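Local coordinates for 5'-nucleotidase SurE (Aquifex aeolicus, PDB 2WQK), which probably hydrolyses nucleoside 5'-monophosphates to nucleosides and phosphate, using one divalent metal cation per subunit, at residues H44-T49 against P69-H74; E83-L88 against L118-I123; D157-V162 against L231-T236; G181-K186 against T216-V221. All coordinates share one frame; numbering follows the deposited sequence.

Contact 1: residues H44-T49 against P69-H74; sequences HSLTFT and PADCVH
The carboxylate of D71 and the backbone and hydroxyl of T47 meet as a two-point grip. OD1 of D71 takes the backbone N-H of T47 (N to OD1 2.8 Å, 159° at the hydrogen), while OD2 of D71 receives the hydroxyl of the same residue at 2.6 Å from T47 OG1. Both oxygens use their syn lone pairs, each on the side of the other oxygen, so the pair of bonds fixes the rotation of the carboxylate as well as its position. With OG1 beside its own backbone N (chi1 -55°), T47 offers both donors in the same direction. D71 OD2 has a second donor, the backbone N of T68, just ahead of the helix.

The helix concerned, 69-80, packs against the main sheet of this α/β fold; segment 44-49 belongs to the long connection from strand 29-35 to strand 52-58. At the start of that segment, H44 approaches D9, a predicted metal ligand, and is hydrogen-bonded through NE2 to L39 O. H44 O accepts a hydrogen bond from a water at 2.6 Å, which accepts in turn from A70 N.

L46 inserts between these polar groups and H74. Its CD2 sits over the centre of one face of the imidazole, 3.7 Å from the ring centroid, in a CH-pi contact with the two side chains crossing at about a right angle. L46 CD1 lies against A70 and D71, 3.5 Å from D71 OD1. The H74 ring is fixed at both nitrogens, NE2 to E114 and ND1 to E187 of the second subunit.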
loop_
_atom_site.group_PDB
_atom_site.type_symbol
_atom_site.label_atom_id
_atom_site.label_comp_id
_atom_site.label_asym_id
_atom_site.label_seq_id
_atom_site.Cartn_x
_atom_site.Cartn_y
_atom_site.Cartn_z
ATOM N N HIS A 44 -5.288 -1.122 10.484
ATOM C CA HIS A 44 -5.272 -2.085 11.592
ATOM C C HIS A 44 -6.612 -2.771 11.831
ATOM O O HIS A 44 -6.754 -3.513 12.778
ATOM C CB HIS A 44 -4.820 -1.378 12.874
ATOM C CG HIS A 44 -3.498 -0.706 12.738
ATOM N ND1 HIS A 44 -3.221 0.548 13.255
ATOM C CD2 HIS A 44 -2.375 -1.107 12.101
ATOM C CE1 HIS A 44 -1.976 0.876 12.943
ATOM N NE2 HIS A 44 -1.438 -0.113 12.257
ATOM N N SER A 45 -7.603 -2.529 10.976
ATOM C CA SER A 45 -8.942 -3.042 11.255
ATOM C C SER A 45 -9.010 -4.580 11.099
ATOM O O SER A 45 -8.112 -5.200 10.538
ATOM C CB SER A 45 -10.009 -2.389 10.359
ATOM O OG SER A 45 -9.887 -2.844 9.039
ATOM N N LEU A 46 -10.093 -5.153 11.599
ATOM C CA LEU A 46 -10.387 -6.576 11.420
ATOM C C LEU A 46 -10.780 -6.821 9.937
ATOM O O LEU A 46 -11.528 -6.005 9.322
ATOM C CB LEU A 46 -11.469 -6.961 12.446
ATOM C CG LEU A 46 -11.823 -8.368 12.877
ATOM C CD1 LEU A 46 -10.600 -9.192 13.212
ATOM C CD2 LEU A 46 -12.810 -8.251 14.058
ATOM N N THR A 47 -10.218 -7.864 9.331
ATOM C CA THR A 47 -10.345 -8.183 7.872
ATOM C C THR A 47 -11.571 -9.092 7.707
ATOM O O THR A 47 -11.546 -10.238 8.132
ATOM C CB THR A 47 -9.023 -8.892 7.317
ATOM O OG1 THR A 47 -7.803 -8.101 7.584
ATOM C CG2 THR A 47 -9.138 -9.233 5.813
ATOM N N PHE A 48 -12.637 -8.589 7.077
ATOM C CA PHE A 48 -13.864 -9.348 6.882
ATOM C C PHE A 48 -14.048 -9.739 5.427
ATOM O O PHE A 48 -14.847 -10.624 5.137
ATOM C CB PHE A 48 -15.081 -8.513 7.326
ATOM C CG PHE A 48 -15.314 -8.587 8.800
ATOM C CD1 PHE A 48 -15.025 -7.514 9.625
ATOM C CD2 PHE A 48 -15.753 -9.762 9.369
ATOM C CE1 PHE A 48 -15.209 -7.611 11.013
ATOM C CE2 PHE A 48 -15.922 -9.877 10.739
ATOM C CZ PHE A 48 -15.651 -8.805 11.569
ATOM N N THR A 49 -13.382 -9.011 4.550
ATOM C CA THR A 49 -13.672 -9.029 3.106
ATOM C C THR A 49 -12.657 -9.848 2.310
ATOM O O THR A 49 -12.765 -9.940 1.115
ATOM C CB THR A 49 -13.705 -7.594 2.482
ATOM O OG1 THR A 49 -12.373 -7.044 2.329
ATOM C CG2 THR A 49 -14.601 -6.652 3.310
ATOM N N PRO A 69 -3.065 -6.802 13.769
ATOM C CA PRO A 69 -3.150 -7.312 15.161
ATOM C C PRO A 69 -4.542 -7.813 15.537
ATOM O O PRO A 69 -4.676 -8.869 16.177
ATOM C CB PRO A 69 -2.729 -6.133 16.027
ATOM C CG PRO A 69 -1.802 -5.316 15.073
ATOM C CD PRO A 69 -2.373 -5.497 13.696
ATOM N N ALA A 70 -5.575 -7.081 15.108
ATOM C CA ALA A 70 -6.947 -7.517 15.306
ATOM C C ALA A 70 -7.207 -8.920 14.730
ATOM O O ALA A 70 -7.799 -9.785 15.409
ATOM C CB ALA A 70 -7.903 -6.478 14.717
ATOM N N ASP A 71 -6.767 -9.133 13.485
ATOM C CA ASP A 71 -6.913 -10.441 12.801
ATOM C C ASP A 71 -6.209 -11.514 13.668
ATOM O O ASP A 71 -6.720 -12.618 13.871
ATOM C CB ASP A 71 -6.274 -10.445 11.435
ATOM C CG ASP A 71 -6.998 -9.523 10.422
ATOM O OD1 ASP A 71 -8.204 -9.251 10.620
ATOM O OD2 ASP A 71 -6.331 -9.130 9.428
ATOM N N CYS A 72 -5.019 -11.167 14.128
ATOM C CA CYS A 72 -4.203 -12.126 14.896
ATOM C C CYS A 72 -4.911 -12.529 16.211
ATOM O O CYS A 72 -4.882 -13.707 16.616
ATOM C CB CYS A 72 -2.803 -11.559 15.174
ATOM S SG CYS A 72 -1.775 -11.378 13.741
ATOM N N VAL A 73 -5.468 -11.543 16.920
ATOM C CA VAL A 73 -6.179 -11.825 18.161
ATOM C C VAL A 73 -7.389 -12.715 17.904
ATOM O O VAL A 73 -7.616 -13.707 18.597
ATOM C CB VAL A 73 -6.592 -10.543 18.926
ATOM C CG1 VAL A 73 -7.526 -10.847 20.108
ATOM C CG2 VAL A 73 -5.349 -9.705 19.302
ATOM N N HIS A 74 -8.153 -12.361 16.871
ATOM C CA HIS A 74 -9.357 -13.107 16.592
ATOM C C HIS A 74 -9.077 -14.531 16.088
ATOM O O HIS A 74 -9.756 -15.509 16.546
ATOM C CB HIS A 74 -10.285 -12.317 15.652
ATOM C CG HIS A 74 -10.957 -11.160 16.341
ATOM N ND1 HIS A 74 -12.315 -11.120 16.573
ATOM C CD2 HIS A 74 -10.461 -10.010 16.855
ATOM C CE1 HIS A 74 -12.617 -10.004 17.224
ATOM N NE2 HIS A 74 -11.512 -9.306 17.403
HETATM O O HOH W 1 -5.177 -4.249 14.681
#

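Contact 2: residues E83-L88 against L118-I123; sequences EKKPDL and LGIPSI
A Schellman motif ends the helix 107-117 at G119, and the chain then passes through I120 and P121 into strand 122-128, running beside the loop that leads into the neighbouring parallel strand 88-94. No hydrogen bond joins the two segments; apolar side chains and backbone atoms do the work. I120 is central: its CG1-CD1 arm meets K85 and the P86 ring, its CG2 methyl the P86 carbonyl. I120 CD1 reaches P86 CD at 3.7 Å, the two side chains crossing at about a right angle. I120 CG2, placed anti to the backbone N, lies 3.5 Å from P86 O, whereas I120 CG1 is 4.1 Å from K85 CG. In one of its two conformers K85 continues past this point, bringing K85 CE within 3.4 Å of L118 O. Where strand 88-94 begins, L88 CD2 lies 3.7 Å from P121 CB, and L88 CA makes a C-H...O contact with P121 O at 3.2 Å. The L88 side chain also touches V146 and V149 of helix 135-152. An alanine in place of I120 would probably open a gap beside P86 CD and leave the proline ring without its apolar neighbour. Within 83-88 and 118-123 the fit is thus apolar packing plus a C-H...O contact; backbone pairing of the two strands begins one residue on, where P121 bonds V89.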
loop_
_atom_site.group_PDB
_atom_site.type_symbol
_atom_site.label_atom_id
_atom_site.label_comp_id
_atom_site.label_asym_id
_atom_site.label_seq_id
_atom_site.Cartn_x
_atom_site.Cartn_y
_atom_site.Cartn_z
ATOM N N GLU A 83 -11.424 -21.232 20.964
ATOM C CA GLU A 83 -12.426 -20.483 21.726
ATOM C C GLU A 83 -12.331 -20.659 23.250
ATOM O O GLU A 83 -13.261 -20.336 24.008
ATOM C CB GLU A 83 -13.843 -20.780 21.207
ATOM C CG GLU A 83 -14.163 -20.113 19.901
ATOM C CD GLU A 83 -15.607 -20.363 19.508
ATOM O OE1 GLU A 83 -15.867 -21.293 18.714
ATOM O OE2 GLU A 83 -16.471 -19.660 20.049
ATOM N N LYS A 84 -11.174 -21.120 23.714
ATOM C CA LYS A 84 -10.874 -21.165 25.127
ATOM C C LYS A 84 -10.103 -19.888 25.443
ATOM O O LYS A 84 -8.994 -19.695 24.950
ATOM C CB LYS A 84 -10.059 -22.416 25.490
ATOM C CG LYS A 84 -9.798 -22.516 27.010
ATOM C CD LYS A 84 -9.174 -23.847 27.392
ATOM C CE LYS A 84 -9.194 -24.062 28.894
ATOM N NZ LYS A 84 -8.293 -23.106 29.571
ATOM N N LYS A 85 -10.688 -19.032 26.262
ATOM C CA LYS A 85 -10.040 -17.760 26.545
ATOM C C LYS A 85 -8.722 -17.953 27.296
ATOM O O LYS A 85 -8.672 -18.685 28.314
ATOM C CB LYS A 85 -10.937 -16.836 27.350
ATOM C CG LYS A 85 -12.184 -16.425 26.612
ATOM C CD LYS A 85 -13.026 -15.532 27.469
ATOM C CE LYS A 85 -14.247 -15.034 26.715
ATOM N NZ LYS A 85 -15.273 -16.090 26.555
ATOM N N PRO A 86 -7.665 -17.261 26.826
ATOM C CA PRO A 86 -6.423 -17.268 27.551
ATOM C C PRO A 86 -6.571 -16.380 28.781
ATOM O O PRO A 86 -7.601 -15.661 28.907
ATOM C CB PRO A 86 -5.448 -16.715 26.524
ATOM C CG PRO A 86 -6.279 -15.728 25.790
ATOM C CD PRO A 86 -7.588 -16.359 25.654
ATOM N N ASP A 87 -5.575 -16.397 29.678
ATOM C CA ASP A 87 -5.613 -15.551 30.841
ATOM C C ASP A 87 -5.466 -14.078 30.468
ATOM O O ASP A 87 -6.059 -13.211 31.138
ATOM C CB ASP A 87 -4.542 -15.975 31.845
ATOM C CG ASP A 87 -4.813 -17.365 32.383
ATOM O OD1 ASP A 87 -5.515 -17.426 33.404
ATOM O OD2 ASP A 87 -4.438 -18.379 31.748
ATOM N N LEU A 88 -4.634 -13.828 29.470
ATOM C CA LEU A 88 -4.379 -12.467 28.981
ATOM C C LEU A 88 -4.109 -12.479 27.491
ATOM O O LEU A 88 -3.622 -13.468 26.939
ATOM C CB LEU A 88 -3.133 -11.827 29.642
ATOM C CG LEU A 88 -3.139 -11.551 31.152
ATOM C CD1 LEU A 88 -1.717 -11.317 31.720
ATOM C CD2 LEU A 88 -4.001 -10.370 31.487
ATOM N N LEU A 118 -13.166 -9.113 23.210
ATOM C CA LEU A 118 -13.475 -10.528 23.291
ATOM C C LEU A 118 -13.679 -11.018 24.722
ATOM O O LEU A 118 -13.919 -12.227 24.914
ATOM C CB LEU A 118 -12.352 -11.343 22.641
ATOM C CG LEU A 118 -12.298 -11.275 21.115
ATOM C CD1 LEU A 118 -11.064 -11.957 20.516
ATOM C CD2 LEU A 118 -13.543 -11.870 20.455
ATOM N N GLY A 119 -13.564 -10.131 25.720
ATOM C CA GLY A 119 -13.804 -10.510 27.096
ATOM C C GLY A 119 -12.599 -11.048 27.816
ATOM O O GLY A 119 -12.746 -11.810 28.813
ATOM N N ILE A 120 -11.408 -10.671 27.332
ATOM C CA ILE A 120 -10.149 -11.180 27.919
ATOM C C ILE A 120 -9.340 -9.986 28.441
ATOM O O ILE A 120 -9.177 -9.020 27.721
ATOM C CB ILE A 120 -9.285 -11.902 26.858
ATOM C CG1 ILE A 120 -10.083 -12.984 26.103
ATOM C CG2 ILE A 120 -8.009 -12.436 27.538
ATOM C CD1 ILE A 120 -9.583 -13.352 24.692
ATOM N N PRO A 121 -8.823 -10.044 29.669
ATOM C CA PRO A 121 -7.988 -8.958 30.186
ATOM C C PRO A 121 -6.774 -8.792 29.259
ATOM O O PRO A 121 -6.185 -9.799 28.787
ATOM C CB PRO A 121 -7.590 -9.421 31.584
ATOM C CG PRO A 121 -8.596 -10.511 31.908
ATOM C CD PRO A 121 -9.029 -11.115 30.658
ATOM N N SER A 122 -6.385 -7.529 29.013
ATOM C CA SER A 122 -5.420 -7.263 27.948
ATOM C C SER A 122 -4.492 -6.096 28.252
ATOM O O SER A 122 -4.884 -5.158 28.929
ATOM C CB SER A 122 -6.092 -7.072 26.594
ATOM O OG SER A 122 -6.993 -8.117 26.258
ATOM N N ILE A 123 -3.273 -6.177 27.717
ATOM C CA ILE A 123 -2.228 -5.185 27.961
ATOM C C ILE A 123 -1.423 -4.993 26.695
ATOM O O ILE A 123 -1.064 -5.963 26.020
ATOM C CB ILE A 123 -1.224 -5.667 29.062
ATOM C CG1 ILE A 123 -1.939 -6.141 30.312
ATOM C CG2 ILE A 123 -0.247 -4.591 29.360
ATOM C CD1 ILE A 123 -0.982 -6.779 31.371
#

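Contact 3: residues D157-V162 against L231-T236; sequences DTYLNV and LHLDLT
Strands 158-165 and 225-232 run antiparallel here, with Y159 and L231 as a hydrogen-bonded pair: L231 N gives a nearly straight bond to Y159 O (2.9 Å, 172° at the hydrogen), and Y159 N returns one to L231 O at 3.1 Å. On the face that carries both side chains, the tyrosine ring lies beside the leucine, whose CB stands over one face, offset toward the rim, 4.2 Å from the centroid in a CH-pi contact. L231 CD1 continues along the ring to Y159 CE1 and also meets N161 CB at 3.7 Å. A chi1 of 60° sets Y159 CG between its backbone N and carbonyl carbon, turning the ring across the neighbouring strand. Beyond it, a water in the ring plane joins Y159 OH to H232 O. A leucine in place of Y159 is likely to lose that water bridge and leave L231 CB without an aromatic face to rest on.

These strands adjoin near one margin of the central mixed sheet, where the second subunit also packs. Further along, D157, in one of two modelled conformers, grips the turn. D157 OD2 accepts from H232 ND1 at 2.8 Å, lying in the imidazole plane, while ND1 meets it from above the carboxylate plane. D157 OD1 uses its syn lone pair for D234 N at 3.0 Å, with a weak further bond from L233 N. The H232 ring meets H232 of the second subunit, their planes almost parallel.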
loop_
_atom_site.group_PDB
_atom_site.type_symbol
_atom_site.label_atom_id
_atom_site.label_comp_id
_atom_site.label_asym_id
_atom_site.label_seq_id
_atom_site.Cartn_x
_atom_site.Cartn_y
_atom_site.Cartn_z
ATOM N N ASP A 157 -14.219 -2.331 32.443
ATOM C CA ASP A 157 -14.248 -1.452 31.259
ATOM C C ASP A 157 -12.842 -0.956 31.047
ATOM O O ASP A 157 -12.629 0.257 30.863
ATOM C CB ASP A 157 -15.247 -0.269 31.465
ATOM C CG ASP A 157 -15.299 0.705 30.279
ATOM O OD1 ASP A 157 -15.122 0.260 29.110
ATOM O OD2 ASP A 157 -15.528 1.929 30.551
ATOM N N THR A 158 -11.844 -1.853 31.107
ATOM C CA THR A 158 -10.515 -1.286 31.000
ATOM C C THR A 158 -9.562 -2.264 30.310
ATOM O O THR A 158 -9.678 -3.459 30.451
ATOM C CB THR A 158 -9.976 -1.001 32.457
ATOM O OG1 THR A 158 -10.916 -0.165 33.161
ATOM C CG2 THR A 158 -8.608 -0.333 32.456
ATOM N N TYR A 159 -8.589 -1.702 29.630
ATOM C CA TYR A 159 -7.382 -2.456 29.231
ATOM C C TYR A 159 -6.199 -1.535 29.461
ATOM O O TYR A 159 -6.384 -0.326 29.578
ATOM C CB TYR A 159 -7.464 -3.022 27.819
ATOM C CG TYR A 159 -7.646 -1.999 26.707
ATOM C CD1 TYR A 159 -6.615 -1.750 25.827
ATOM C CD2 TYR A 159 -8.859 -1.319 26.499
ATOM C CE1 TYR A 159 -6.715 -0.807 24.826
ATOM C CE2 TYR A 159 -8.971 -0.379 25.477
ATOM C CZ TYR A 159 -7.905 -0.135 24.646
ATOM O OH TYR A 159 -8.000 0.789 23.629
ATOM N N LEU A 160 -5.001 -2.106 29.601
ATOM C CA LEU A 160 -3.845 -1.313 29.991
ATOM C C LEU A 160 -2.942 -0.978 28.806
ATOM O O LEU A 160 -2.630 -1.829 27.999
ATOM C CB LEU A 160 -3.023 -2.044 31.066
ATOM C CG LEU A 160 -3.795 -2.446 32.316
ATOM C CD1 LEU A 160 -2.824 -3.185 33.285
ATOM C CD2 LEU A 160 -4.480 -1.279 33.013
ATOM N N ASN A 161 -2.462 0.262 28.817
ATOM C CA ASN A 161 -1.501 0.760 27.867
ATOM C C ASN A 161 -0.194 1.111 28.564
ATOM O O ASN A 161 -0.181 1.981 29.415
ATOM C CB ASN A 161 -1.991 1.992 27.105
ATOM C CG ASN A 161 -1.065 2.328 25.973
ATOM O OD1 ASN A 161 -0.636 1.428 25.218
ATOM N ND2 ASN A 161 -0.697 3.625 25.857
ATOM N N VAL A 162 0.848 0.303 28.295
ATOM C CA VAL A 162 2.116 0.414 29.055
ATOM C C VAL A 162 3.220 0.889 28.141
ATOM O O VAL A 162 3.393 0.339 27.044
ATOM C CB VAL A 162 2.492 -0.950 29.679
ATOM C CG1 VAL A 162 3.795 -0.833 30.493
ATOM C CG2 VAL A 162 1.346 -1.485 30.552
ATOM N N LEU A 231 -7.206 2.400 30.043
ATOM C CA LEU A 231 -8.016 2.974 28.954
ATOM C C LEU A 231 -9.420 2.397 29.003
ATOM O O LEU A 231 -9.613 1.192 29.246
ATOM C CB LEU A 231 -7.404 2.594 27.607
ATOM C CG LEU A 231 -5.979 3.072 27.303
ATOM C CD1 LEU A 231 -5.452 2.562 25.940
ATOM C CD2 LEU A 231 -5.938 4.621 27.378
ATOM N N HIS A 232 -10.386 3.264 28.688
ATOM C CA HIS A 232 -11.745 2.835 28.453
ATOM C C HIS A 232 -11.844 1.969 27.213
ATOM O O HIS A 232 -11.299 2.332 26.174
ATOM C CB HIS A 232 -12.666 4.046 28.191
ATOM C CG HIS A 232 -13.082 4.796 29.393
ATOM N ND1 HIS A 232 -13.963 4.295 30.322
ATOM C CD2 HIS A 232 -12.834 6.082 29.751
ATOM C CE1 HIS A 232 -14.196 5.231 31.236
ATOM N NE2 HIS A 232 -13.522 6.321 30.908
ATOM N N LEU A 233 -12.612 0.873 27.294
ATOM C CA LEU A 233 -13.042 0.198 26.094
ATOM C C LEU A 233 -14.235 0.949 25.459
ATOM O O LEU A 233 -14.267 1.176 24.247
ATOM C CB LEU A 233 -13.465 -1.250 26.365
ATOM C CG LEU A 233 -13.896 -1.931 25.038
ATOM C CD1 LEU A 233 -12.862 -1.861 23.861
ATOM C CD2 LEU A 233 -14.326 -3.363 25.318
ATOM N N ASP A 234 -15.177 1.364 26.300
ATOM C CA ASP A 234 -16.382 2.057 25.820
ATOM C C ASP A 234 -16.044 3.526 25.714
ATOM O O ASP A 234 -15.689 4.148 26.710
ATOM C CB ASP A 234 -17.495 1.779 26.824
ATOM C CG ASP A 234 -18.871 2.307 26.401
ATOM O OD1 ASP A 234 -18.949 3.198 25.497
ATOM O OD2 ASP A 234 -19.851 1.823 27.080
ATOM N N LEU A 235 -16.158 4.063 24.492
ATOM C CA LEU A 235 -15.820 5.446 24.212
ATOM C C LEU A 235 -16.946 6.418 24.585
ATOM O O LEU A 235 -16.764 7.631 24.463
ATOM C CB LEU A 235 -15.486 5.627 22.701
ATOM C CG LEU A 235 -14.540 4.642 22.035
ATOM C CD1 LEU A 235 -14.382 4.879 20.501
ATOM C CD2 LEU A 235 -13.220 4.759 22.737
ATOM N N THR A 236 -18.136 5.899 24.917
ATOM C CA THR A 236 -19.299 6.783 25.117
ATOM C C THR A 236 -19.084 7.708 26.302
ATOM O O THR A 236 -18.694 7.260 27.398
ATOM C CB THR A 236 -20.578 5.975 25.392
ATOM O OG1 THR A 236 -20.699 4.931 24.437
ATOM C CG2 THR A 236 -21.832 6.853 25.424
HETATM O O HOH W 2 -10.271 2.146 23.629
#

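Contact 4: residues G181-K186 against T216-V221; sequences GKRAYK and TDYWAV
With chi1 at -72°, Y218 holds CG anti to its carbonyl carbon and projects its ring from the first turn of helix 217-222 onto loop 181-186, while D217 (chi1 51°) folds CG between its backbone N and carbonyl carbon, back toward the helix start. T216 is the N-cap of this helix: its OG1 accepts from W219 N at 3.1 Å, and the same hydroxyl is hydrogen-bonded to E213 O. Facing the cap, the chain between strands 174-177 and 186-193 turns through an inverse gamma turn centred on A184. A184 CB lies over one face of the Y218 ring, 3.7 Å from the centroid and offset toward the rim, in a CH-pi contact. At the ring edge comes G181 CA, with CD2 of Y218 4.1 Å away; a CB on this glycine would clash with that ring carbon, so close packing here depends on the missing side chain.

R183 runs alongside the tyrosine, pointing the same way, and carries its guanidinium on to D102 and to E114 of the second subunit, so the loop takes part in the subunit interface. D217 secures the loop's beginning. Its OD2 is bonded to G100 N, and its OD1 holds two backbone N-H groups: Y218 N, 2.8 Å away within the helix, and G181 N, 2.9 Å from the same oxygen across the contact, the two donors arriving from opposite faces of the carboxylate plane.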
loop_
_atom_site.group_PDB
_atom_site.type_symbol
_atom_site.label_atom_id
_atom_site.label_comp_id
_atom_site.label_asym_id
_atom_site.label_seq_id
_atom_site.Cartn_x
_atom_site.Cartn_y
_atom_site.Cartn_z
ATOM N N GLY A 181 -1.833 11.659 28.032
ATOM C CA GLY A 181 -1.458 13.052 27.882
ATOM C C GLY A 181 -1.993 13.603 26.570
ATOM O O GLY A 181 -2.597 12.908 25.776
ATOM N N LYS A 182 -1.763 14.887 26.344
ATOM C CA LYS A 182 -2.108 15.496 25.055
ATOM C C LYS A 182 -1.100 15.018 23.958
ATOM O O LYS A 182 -0.970 13.814 23.672
ATOM C CB LYS A 182 -2.201 17.039 25.205
ATOM C CG LYS A 182 -3.359 17.499 26.132
ATOM C CD LYS A 182 -3.518 19.050 26.316
ATOM C CE LYS A 182 -4.693 19.347 27.264
ATOM N NZ LYS A 182 -4.986 20.807 27.362
ATOM N N ARG A 183 -0.498 15.942 23.233
ATOM C CA ARG A 183 0.717 15.660 22.501
ATOM C C ARG A 183 1.814 16.532 23.090
ATOM O O ARG A 183 1.661 17.732 23.201
ATOM C CB ARG A 183 0.539 15.923 21.012
ATOM C CG ARG A 183 -0.081 14.761 20.273
ATOM C CD ARG A 183 -0.850 15.214 19.076
ATOM N NE ARG A 183 -1.431 14.072 18.374
ATOM C CZ ARG A 183 -2.418 14.143 17.476
ATOM N NH1 ARG A 183 -2.941 15.321 17.175
ATOM N NH2 ARG A 183 -2.888 13.031 16.923
ATOM N N ALA A 184 2.898 15.899 23.507
ATOM C CA ALA A 184 3.972 16.624 24.200
ATOM C C ALA A 184 4.920 17.222 23.177
ATOM O O ALA A 184 6.108 16.954 23.217
ATOM C CB ALA A 184 4.732 15.684 25.171
ATOM N N TYR A 185 4.388 18.028 22.261
ATOM C CA TYR A 185 5.198 18.780 21.289
ATOM C C TYR A 185 4.398 19.929 20.666
ATOM O O TYR A 185 3.155 19.963 20.736
ATOM C CB TYR A 185 5.729 17.868 20.189
ATOM C CG TYR A 185 4.635 17.200 19.388
ATOM C CD1 TYR A 185 4.057 17.851 18.298
ATOM C CD2 TYR A 185 4.196 15.920 19.719
ATOM C CE1 TYR A 185 3.046 17.248 17.552
ATOM C CE2 TYR A 185 3.187 15.303 18.984
ATOM C CZ TYR A 185 2.621 15.978 17.904
ATOM O OH TYR A 185 1.611 15.357 17.197
ATOM N N LYS A 186 5.128 20.864 20.058
ATOM C CA LYS A 186 4.560 22.012 19.362
ATOM C C LYS A 186 4.554 21.704 17.863
ATOM O O LYS A 186 5.553 21.291 17.291
ATOM C CB LYS A 186 5.420 23.256 19.597
ATOM C CG LYS A 186 5.359 23.800 21.013
ATOM C CD LYS A 186 4.223 24.795 21.186
ATOM C CE LYS A 186 4.149 25.323 22.611
ATOM N NZ LYS A 186 3.737 24.265 23.576
ATOM N N THR A 216 0.889 12.497 33.553
ATOM C CA THR A 216 0.679 11.955 32.214
ATOM C C THR A 216 1.635 10.803 31.855
ATOM O O THR A 216 2.736 10.658 32.437
ATOM C CB THR A 216 0.812 13.021 31.125
ATOM O OG1 THR A 216 2.171 13.505 31.054
ATOM C CG2 THR A 216 -0.187 14.162 31.324
ATOM N N ASP A 217 1.238 10.025 30.856
ATOM C CA ASP A 217 2.095 8.990 30.292
ATOM C C ASP A 217 3.436 9.551 29.804
ATOM O O ASP A 217 4.509 9.010 30.112
ATOM C CB ASP A 217 1.343 8.178 29.202
ATOM C CG ASP A 217 0.652 9.026 28.098
ATOM O OD1 ASP A 217 0.754 10.279 28.086
ATOM O OD2 ASP A 217 0.047 8.333 27.214
ATOM N N TYR A 218 3.382 10.656 29.079
ATOM C CA TYR A 218 4.611 11.278 28.563
ATOM C C TYR A 218 5.550 11.638 29.707
ATOM O O TYR A 218 6.758 11.343 29.658
ATOM C CB TYR A 218 4.301 12.574 27.824
ATOM C CG TYR A 218 3.648 12.456 26.494
ATOM C CD1 TYR A 218 4.380 12.143 25.372
ATOM C CD2 TYR A 218 2.293 12.728 26.354
ATOM C CE1 TYR A 218 3.765 12.077 24.104
ATOM C CE2 TYR A 218 1.701 12.660 25.138
ATOM C CZ TYR A 218 2.443 12.361 24.012
ATOM O OH TYR A 218 1.768 12.290 22.819
ATOM N N TRP A 219 5.021 12.294 30.735
ATOM C CA TRP A 219 5.922 12.744 31.836
ATOM C C TRP A 219 6.607 11.553 32.474
ATOM O O TRP A 219 7.815 11.587 32.761
ATOM C CB TRP A 219 5.153 13.552 32.894
ATOM C CG TRP A 219 6.023 14.150 33.965
ATOM C CD1 TRP A 219 6.483 15.442 34.012
ATOM C CD2 TRP A 219 6.549 13.489 35.128
ATOM N NE1 TRP A 219 7.272 15.599 35.128
ATOM C CE2 TRP A 219 7.312 14.435 35.839
ATOM C CE3 TRP A 219 6.435 12.198 35.651
ATOM C CZ2 TRP A 219 7.995 14.113 37.000
ATOM C CZ3 TRP A 219 7.113 11.886 36.834
ATOM C CH2 TRP A 219 7.866 12.841 37.493
ATOM N N ALA A 220 5.865 10.465 32.693
ATOM C CA ALA A 220 6.422 9.299 33.393
ATOM C C ALA A 220 7.621 8.781 32.611
ATOM O O ALA A 220 8.720 8.620 33.182
ATOM C CB ALA A 220 5.334 8.199 33.550
ATOM N N VAL A 221 7.457 8.507 31.320
ATOM C CA VAL A 221 8.544 7.897 30.542
ATOM C C VAL A 221 9.710 8.870 30.321
ATOM O O VAL A 221 10.871 8.433 30.316
ATOM C CB VAL A 221 8.053 7.266 29.224
ATOM C CG1 VAL A 221 7.130 6.082 29.546
ATOM C CG2 VAL A 221 7.374 8.287 28.321
#

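Overall arrangement
From the N terminus, contact 1 is the first to close, bringing the loop after strand 29-35 back onto helix 69-80 with strands 52-58 and 61-64 between. Contact 2 follows in series, closing around strand 88-94 and helix 107-117; it touches contact 1 where L118 packs on V73 and H74. Contact 3 spans the longest stretch of chain, pairing strand 158-165 with 225-232, and adjoins contact 2 through the neighbouring strand 122-128. Contact 4 falls wholly within that span, enclosing the two-stranded hairpin 186-206, and its helix leads directly into strand 225-232. Contacts 1 and 4 lie on opposite sides of the chain's centre, yet each also meets the second subunit.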